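Local structure of putative peptidyl-arginine deiminase (Chlorobium tepidum, 1XKN) at residues A41-V53 / N288-T300. The protein probably acts as a deiminase that hydrolyses guanidinium groups, with agmatine or peptidyl-arginine as its likely substrate. Numbering follows the deposited sequence.
Sequences AELAYQLSRSETV and NFYIANTVVLVPT
S50 and E51, in the link between helix 36-50 and strand 52-57, grip the turn that joins strands 290-291 and 295-300. The backbone N of T294 donates to S50 OG at 2.9 Å, and the backbone N of N293 donates to E51 OE2, also at 2.9 Å and nearly straight (168°). E51 OE2 receives N293 on its syn lone pair. On its anti side, 23° out of the carboxylate plane, it accepts the S50 hydroxyl, with OG and OE2 2.8 Å apart. Serine suits this place because its short hydroxyl can donate to the carboxylate while accepting from the turn, with OG turned away from its own backbone N, toward both partners. Glutamate supplies the reach: E51 bends at chi2 and carries its carboxylate past the methyl of A292, whose small side chain lets OE2 and S50 OG come close to the turn.

Beside this polar end, leucines pack the helix against the hairpin, residues 41-50 of the helix running nearly antiparallel to strand 295-300 (165°). L297 CD1 touches both L43 CD1, at a tight 3.4 Å, and L47 CD2, while its CD2 rests on Q46 CB. L47 CD2 also meets the edge of the Y290 ring, 3.7 Å from CE2. Q46 is apolar only at its base: its OE1 accepts R49 NH1 in the guanidinium plane, and R49 NH2 makes a salt bridge to E321.

Further out, T18 of strand 15-21 bonds both E51 OE1 and Y290 OH, and H15 bonds E51 OE1 through ND1 and N293 OD1 through its backbone N. The hairpin is thereby tied to the link after helix 36-50 and to strand 15-21. With two donors on OE2 and T18 and H15 bonded to OE1, buried E51 is probably stabilised as a carboxylate by bonds that also fix the turn against the end of the helix.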
ATOM      1  N   ALA A  41       3.425  -5.258 -15.744  1.00  6.62           N
ATOM      2  CA  ALA A  41       3.264  -6.612 -16.265  1.00  6.36           C
ATOM      3  C   ALA A  41       4.077  -7.573 -15.402  1.00  5.92           C
ATOM      4  O   ALA A  41       3.620  -8.670 -15.084  1.00  5.38           O
ATOM      5  CB  ALA A  41       3.730  -6.683 -17.714  1.00  5.52           C
ATOM      6  N   GLU A  42       5.281  -7.154 -15.016  1.00  5.35           N
ATOM      7  CA  GLU A  42       6.137  -7.986 -14.178  1.00  5.93           C
ATOM      8  C   GLU A  42       5.472  -8.188 -12.820  1.00  5.02           C
ATOM      9  O   GLU A  42       5.454  -9.296 -12.284  1.00  5.03           O
ATOM     10  CB  GLU A  42       7.508  -7.330 -13.995  1.00  8.86           C
ATOM     11  CG  GLU A  42       8.472  -8.156 -13.151  1.00 11.14           C
ATOM     12  CD  GLU A  42       9.863  -7.556 -13.086  1.00 14.42           C
ATOM     13  OE1 GLU A  42      10.740  -8.160 -12.434  1.00 17.79           O
ATOM     14  OE2 GLU A  42      10.081  -6.481 -13.687  1.00 16.99           O
ATOM     15  N   LEU A  43       4.927  -7.105 -12.272  1.00  3.82           N
ATOM     16  CA  LEU A  43       4.251  -7.146 -10.984  1.00  4.72           C
ATOM     17  C   LEU A  43       3.026  -8.052 -11.044  1.00  4.03           C
ATOM     18  O   LEU A  43       2.828  -8.901 -10.173  1.00  4.44           O
ATOM     19  CB  LEU A  43       3.833  -5.732 -10.575  1.00  5.44           C
ATOM     20  CG  LEU A  43       2.871  -5.584  -9.395  1.00  5.49           C
ATOM     21  CD1 LEU A  43       3.462  -6.214  -8.146  1.00  6.35           C
ATOM     22  CD2 LEU A  43       2.591  -4.102  -9.168  1.00  6.82           C
ATOM     23  N   ALA A  44       2.205  -7.870 -12.074  1.00  5.25           N
ATOM     24  CA  ALA A  44       1.005  -8.681 -12.235  1.00  4.53           C
ATOM     25  C   ALA A  44       1.377 -10.153 -12.366  1.00  4.99           C
ATOM     26  O   ALA A  44       0.712 -11.019 -11.795  1.00  4.26           O
ATOM     27  CB  ALA A  44       0.220  -8.222 -13.459  1.00  4.84           C
ATOM     28  N   TYR A  45       2.448 -10.436 -13.104  1.00  5.74           N
ATOM     29  CA  TYR A  45       2.894 -11.812 -13.280  1.00  5.68           C
ATOM     30  C   TYR A  45       3.292 -12.422 -11.943  1.00  5.75           C
ATOM     31  O   TYR A  45       2.829 -13.507 -11.589  1.00  4.74           O
ATOM     32  CB  TYR A  45       4.083 -11.888 -14.240  1.00  6.09           C
ATOM     33  CG  TYR A  45       4.736 -13.251 -14.254  1.00  7.29           C
ATOM     34  CD1 TYR A  45       4.067 -14.366 -14.764  1.00  8.56           C
ATOM     35  CD2 TYR A  45       6.012 -13.437 -13.721  1.00  8.18           C
ATOM     36  CE1 TYR A  45       4.654 -15.632 -14.738  1.00 10.70           C
ATOM     37  CE2 TYR A  45       6.605 -14.697 -13.692  1.00 11.43           C
ATOM     38  CZ  TYR A  45       5.920 -15.787 -14.202  1.00 12.62           C
ATOM     39  OH  TYR A  45       6.504 -17.032 -14.172  1.00 16.14           O
ATOM     40  N   GLN A  46       4.153 -11.733 -11.199  1.00  4.76           N
ATOM     41  CA  GLN A  46       4.575 -12.248  -9.902  1.00  5.70           C
ATOM     42  C   GLN A  46       3.358 -12.478  -9.008  1.00  4.96           C
ATOM     43  O   GLN A  46       3.268 -13.494  -8.323  1.00  5.81           O
ATOM     44  CB  GLN A  46       5.552 -11.282  -9.220  1.00  6.36           C
ATOM     45  CG  GLN A  46       6.958 -11.291  -9.801  1.00  7.91           C
ATOM     46  CD  GLN A  46       7.581 -12.680  -9.818  1.00  8.38           C
ATOM     47  OE1 GLN A  46       7.397 -13.465  -8.892  1.00 10.77           O
ATOM     48  NE2 GLN A  46       8.333 -12.978 -10.871  1.00 13.97           N
ATOM     49  N   LEU A  47       2.416 -11.540  -9.017  1.00  4.73           N
ATOM     50  CA  LEU A  47       1.221 -11.687  -8.199  1.00  4.64           C
ATOM     51  C   LEU A  47       0.370 -12.872  -8.639  1.00  4.81           C
ATOM     52  O   LEU A  47      -0.214 -13.565  -7.802  1.00  5.53           O
ATOM     53  CB  LEU A  47       0.376 -10.414  -8.246  1.00  4.96           C
ATOM     54  CG  LEU A  47       0.974  -9.187  -7.557  1.00  3.38           C
ATOM     55  CD1 LEU A  47       0.134  -7.967  -7.883  1.00  6.74           C
ATOM     56  CD2 LEU A  47       1.043  -9.413  -6.056  1.00  5.79           C
ATOM     57  N   SER A  48       0.305 -13.112  -9.947  1.00  3.42           N
ATOM     58  CA  SER A  48      -0.504 -14.215 -10.462  1.00  3.26           C
ATOM     59  C   SER A  48       0.042 -15.584 -10.057  1.00  4.68           C
ATOM     60  O   SER A  48      -0.656 -16.587 -10.164  1.00  4.99           O
ATOM     61  CB  SER A  48      -0.639 -14.128 -11.993  1.00  3.08           C
ATOM     62  OG  SER A  48       0.578 -14.407 -12.659  1.00  4.78           O
ATOM     63  N   ARG A  49       1.285 -15.623  -9.593  1.00  5.23           N
ATOM     64  CA  ARG A  49       1.883 -16.878  -9.154  1.00  5.99           C
ATOM     65  C   ARG A  49       1.320 -17.228  -7.782  1.00  6.05           C
ATOM     66  O   ARG A  49       1.285 -18.394  -7.381  1.00  5.83           O
ATOM     67  CB  ARG A  49       3.402 -16.732  -9.039  1.00  7.29           C
ATOM     68  CG  ARG A  49       4.120 -16.457 -10.345  1.00  7.08           C
ATOM     69  CD  ARG A  49       5.604 -16.268 -10.086  1.00 10.21           C
ATOM     70  NE  ARG A  49       6.184 -17.447  -9.447  1.00 11.51           N
ATOM     71  CZ  ARG A  49       7.147 -17.406  -8.533  1.00 12.60           C
ATOM     72  NH1 ARG A  49       7.642 -16.238  -8.142  1.00 14.69           N
ATOM     73  NH2 ARG A  49       7.616 -18.531  -8.007  1.00 12.83           N
ATOM     74  N   SER A  50       0.858 -16.199  -7.079  1.00  5.24           N
ATOM     75  CA  SER A  50       0.345 -16.333  -5.724  1.00  5.87           C
ATOM     76  C   SER A  50      -1.169 -16.337  -5.552  1.00  5.21           C
ATOM     77  O   SER A  50      -1.711 -17.112  -4.760  1.00  5.26           O
ATOM     78  CB  SER A  50       0.932 -15.203  -4.870  1.00  5.51           C
ATOM     79  OG  SER A  50       0.320 -15.131  -3.597  1.00  5.78           O
ATOM     80  N   GLU A  51      -1.853 -15.472  -6.292  1.00  4.17           N
ATOM     81  CA  GLU A  51      -3.293 -15.360  -6.141  1.00  4.51           C
ATOM     82  C   GLU A  51      -3.930 -14.660  -7.333  1.00  5.30           C
ATOM     83  O   GLU A  51      -3.255 -14.322  -8.310  1.00  5.05           O
ATOM     84  CB  GLU A  51      -3.590 -14.566  -4.859  1.00  6.44           C
ATOM     85  CG  GLU A  51      -3.125 -13.099  -4.931  1.00  5.64           C
ATOM     86  CD  GLU A  51      -2.495 -12.587  -3.643  1.00  7.06           C
ATOM     87  OE1 GLU A  51      -2.800 -11.442  -3.241  1.00  5.07           O
ATOM     88  OE2 GLU A  51      -1.674 -13.313  -3.039  1.00  6.31           O
ATOM     89  N   THR A  52      -5.239 -14.454  -7.239  1.00  3.79           N
ATOM     90  CA  THR A  52      -6.003 -13.770  -8.274  1.00  3.86           C
ATOM     91  C   THR A  52      -5.543 -12.320  -8.335  1.00  3.81           C
ATOM     92  O   THR A  52      -5.252 -11.705  -7.302  1.00  4.23           O
ATOM     93  CB  THR A  52      -7.508 -13.786  -7.944  1.00  4.11           C
ATOM     94  OG1 THR A  52      -7.970 -15.141  -7.872  1.00  6.36           O
ATOM     95  CG2 THR A  52      -8.296 -13.037  -9.011  1.00  5.44           C
ATOM     96  N   VAL A  53      -5.474 -11.783  -9.547  1.00  3.66           N
ATOM     97  CA  VAL A  53      -5.066 -10.399  -9.755  1.00  4.39           C
ATOM     98  C   VAL A  53      -6.195  -9.677 -10.485  1.00  4.83           C
ATOM     99  O   VAL A  53      -6.550 -10.035 -11.608  1.00  5.80           O
ATOM    100  CB  VAL A  53      -3.783 -10.312 -10.613  1.00  3.88           C
ATOM    101  CG1 VAL A  53      -3.308  -8.872 -10.696  1.00  3.43           C
ATOM    102  CG2 VAL A  53      -2.702 -11.205 -10.022  1.00  4.81           C
ATOM    103  N   ASN A 288       8.466   0.087   0.828  1.00  1.86           N
ATOM    104  CA  ASN A 288       7.303   0.096  -0.045  1.00  2.60           C
ATOM    105  C   ASN A 288       7.131  -1.257  -0.738  1.00  3.05           C
ATOM    106  O   ASN A 288       6.912  -1.331  -1.947  1.00  3.14           O
ATOM    107  CB  ASN A 288       7.431   1.225  -1.079  1.00  3.83           C
ATOM    108  CG  ASN A 288       6.079   1.772  -1.517  1.00  4.45           C
ATOM    109  OD1 ASN A 288       5.345   2.369  -0.722  1.00  6.72           O
ATOM    110  ND2 ASN A 288       5.742   1.565  -2.780  1.00  1.86           N
ATOM    111  N   PHE A 289       7.227  -2.322   0.053  1.00  3.01           N
ATOM    112  CA  PHE A 289       7.072  -3.688  -0.437  1.00  2.31           C
ATOM    113  C   PHE A 289       5.614  -4.109  -0.272  1.00  2.57           C
ATOM    114  O   PHE A 289       4.842  -3.448   0.424  1.00  1.71           O
ATOM    115  CB  PHE A 289       7.979  -4.647   0.355  1.00  3.62           C
ATOM    116  CG  PHE A 289       7.673  -4.712   1.836  1.00  3.37           C
ATOM    117  CD1 PHE A 289       6.627  -5.497   2.317  1.00  4.05           C
ATOM    118  CD2 PHE A 289       8.430  -3.980   2.747  1.00  4.21           C
ATOM    119  CE1 PHE A 289       6.341  -5.553   3.683  1.00  3.88           C
ATOM    120  CE2 PHE A 289       8.155  -4.027   4.115  1.00  4.53           C
ATOM    121  CZ  PHE A 289       7.106  -4.814   4.586  1.00  3.72           C
ATOM    122  N   TYR A 290       5.233  -5.204  -0.922  1.00  2.52           N
ATOM    123  CA  TYR A 290       3.868  -5.699  -0.810  1.00  2.65           C
ATOM    124  C   TYR A 290       3.881  -7.159  -0.385  1.00  4.25           C
ATOM    125  O   TYR A 290       4.618  -7.972  -0.950  1.00  5.50           O
ATOM    126  CB  TYR A 290       3.131  -5.564  -2.146  1.00  2.57           C
ATOM    127  CG  TYR A 290       1.736  -6.155  -2.121  1.00  4.70           C
ATOM    128  CD1 TYR A 290       0.750  -5.633  -1.280  1.00  4.50           C
ATOM    129  CD2 TYR A 290       1.399  -7.235  -2.936  1.00  4.20           C
ATOM    130  CE1 TYR A 290      -0.537  -6.170  -1.253  1.00  3.83           C
ATOM    131  CE2 TYR A 290       0.111  -7.782  -2.916  1.00  4.13           C
ATOM    132  CZ  TYR A 290      -0.846  -7.245  -2.077  1.00  3.96           C
ATOM    133  OH  TYR A 290      -2.113  -7.781  -2.065  1.00  2.80           O
ATOM    134  N   ILE A 291       3.068  -7.491   0.614  1.00  3.49           N
ATOM    135  CA  ILE A 291       2.979  -8.864   1.096  1.00  3.06           C
ATOM    136  C   ILE A 291       1.829  -9.560   0.370  1.00  4.03           C
ATOM    137  O   ILE A 291       0.685  -9.120   0.464  1.00  4.82           O
ATOM    138  CB  ILE A 291       2.680  -8.922   2.614  1.00  2.87           C
ATOM    139  CG1 ILE A 291       3.722  -8.119   3.396  1.00  3.98           C
ATOM    140  CG2 ILE A 291       2.675 -10.377   3.082  1.00  4.19           C
ATOM    141  CD1 ILE A 291       3.268  -7.768   4.812  1.00  4.33           C
ATOM    142  N   ALA A 292       2.136 -10.624  -0.369  1.00  4.06           N
ATOM    143  CA  ALA A 292       1.119 -11.401  -1.079  1.00  4.85           C
ATOM    144  C   ALA A 292       1.012 -12.747  -0.366  1.00  4.64           C
ATOM    145  O   ALA A 292       1.732 -12.986   0.601  1.00  5.13           O
ATOM    146  CB  ALA A 292       1.523 -11.597  -2.537  1.00  4.66           C
ATOM    147  N   ASN A 293       0.137 -13.632  -0.835  1.00  5.04           N
ATOM    148  CA  ASN A 293      -0.023 -14.927  -0.178  1.00  3.11           C
ATOM    149  C   ASN A 293       1.229 -15.798  -0.153  1.00  3.71           C
ATOM    150  O   ASN A 293       1.613 -16.305   0.898  1.00  5.96           O
ATOM    151  CB  ASN A 293      -1.173 -15.718  -0.818  1.00  3.44           C
ATOM    152  CG  ASN A 293      -2.537 -15.145  -0.487  1.00  4.18           C
ATOM    153  OD1 ASN A 293      -2.665 -14.231   0.331  1.00  4.65           O
ATOM    154  ND2 ASN A 293      -3.572 -15.691  -1.118  1.00  4.77           N
ATOM    155  N   THR A 294       1.875 -15.967  -1.301  1.00  3.12           N
ATOM    156  CA  THR A 294       3.060 -16.821  -1.366  1.00  4.14           C
ATOM    157  C   THR A 294       4.371 -16.086  -1.601  1.00  4.53           C
ATOM    158  O   THR A 294       5.441 -16.699  -1.584  1.00  4.33           O
ATOM    159  CB  THR A 294       2.926 -17.863  -2.484  1.00  4.60           C
ATOM    160  OG1 THR A 294       2.954 -17.202  -3.754  1.00  6.88           O
ATOM    161  CG2 THR A 294       1.624 -18.618  -2.347  1.00  6.80           C
ATOM    162  N   VAL A 295       4.293 -14.782  -1.828  1.00  5.84           N
ATOM    163  CA  VAL A 295       5.496 -14.012  -2.091  1.00  5.76           C
ATOM    164  C   VAL A 295       5.422 -12.611  -1.518  1.00  5.65           C
ATOM    165  O   VAL A 295       4.345 -12.096  -1.223  1.00  6.01           O
ATOM    166  CB  VAL A 295       5.757 -13.878  -3.615  1.00  5.11           C
ATOM    167  CG1 VAL A 295       5.982 -15.249  -4.235  1.00  9.77           C
ATOM    168  CG2 VAL A 295       4.574 -13.186  -4.289  1.00  6.32           C
ATOM    169  N   VAL A 296       6.592 -12.012  -1.341  1.00  4.08           N
ATOM    170  CA  VAL A 296       6.692 -10.644  -0.872  1.00  3.89           C
ATOM    171  C   VAL A 296       7.458  -9.973  -1.998  1.00  3.05           C
ATOM    172  O   VAL A 296       8.542 -10.423  -2.374  1.00  3.59           O
ATOM    173  CB  VAL A 296       7.474 -10.539   0.450  1.00  3.06           C
ATOM    174  CG1 VAL A 296       7.576  -9.073   0.877  1.00  4.01           C
ATOM    175  CG2 VAL A 296       6.760 -11.345   1.533  1.00  3.72           C
ATOM    176  N   LEU A 297       6.875  -8.919  -2.554  1.00  3.05           N
ATOM    177  CA  LEU A 297       7.486  -8.208  -3.665  1.00  2.95           C
ATOM    178  C   LEU A 297       8.135  -6.930  -3.165  1.00  2.92           C
ATOM    179  O   LEU A 297       7.468  -6.042  -2.640  1.00  3.23           O
ATOM    180  CB  LEU A 297       6.425  -7.907  -4.726  1.00  3.81           C
ATOM    181  CG  LEU A 297       5.651  -9.155  -5.184  1.00  4.12           C
ATOM    182  CD1 LEU A 297       4.576  -8.757  -6.180  1.00  6.77           C
ATOM    183  CD2 LEU A 297       6.607 -10.164  -5.799  1.00  6.11           C
ATOM    184  N   VAL A 298       9.449  -6.849  -3.337  1.00  2.41           N
ATOM    185  CA  VAL A 298      10.216  -5.707  -2.870  1.00  3.39           C
ATOM    186  C   VAL A 298      10.773  -4.871  -4.012  1.00  3.90           C
ATOM    187  O   VAL A 298      11.353  -5.402  -4.959  1.00  3.92           O
ATOM    188  CB  VAL A 298      11.395  -6.184  -2.003  1.00  4.96           C
ATOM    189  CG1 VAL A 298      12.123  -4.997  -1.404  1.00  5.01           C
ATOM    190  CG2 VAL A 298      10.883  -7.116  -0.922  1.00  6.08           C
ATOM    191  N   PRO A 299      10.594  -3.544  -3.944  1.00  3.51           N
ATOM    192  CA  PRO A 299      11.128  -2.712  -5.023  1.00  3.15           C
ATOM    193  C   PRO A 299      12.650  -2.647  -4.899  1.00  4.29           C
ATOM    194  O   PRO A 299      13.177  -2.525  -3.793  1.00  4.50           O
ATOM    195  CB  PRO A 299      10.462  -1.359  -4.774  1.00  3.73           C
ATOM    196  CG  PRO A 299      10.324  -1.323  -3.280  1.00  4.68           C
ATOM    197  CD  PRO A 299       9.870  -2.731  -2.949  1.00  4.61           C
ATOM    198  N   THR A 300      13.358  -2.758  -6.020  1.00  3.89           N
ATOM    199  CA  THR A 300      14.813  -2.682  -5.989  1.00  2.42           C
ATOM    200  C   THR A 300      15.291  -1.520  -6.845  1.00  3.47           C
ATOM    201  O   THR A 300      14.608  -1.104  -7.789  1.00  2.34           O
ATOM    202  CB  THR A 300      15.488  -3.996  -6.443  1.00  4.16           C
ATOM    203  OG1 THR A 300      15.039  -4.354  -7.754  1.00  6.62           O
ATOM    204  CG2 THR A 300      15.165  -5.118  -5.461  1.00  5.39           C
TER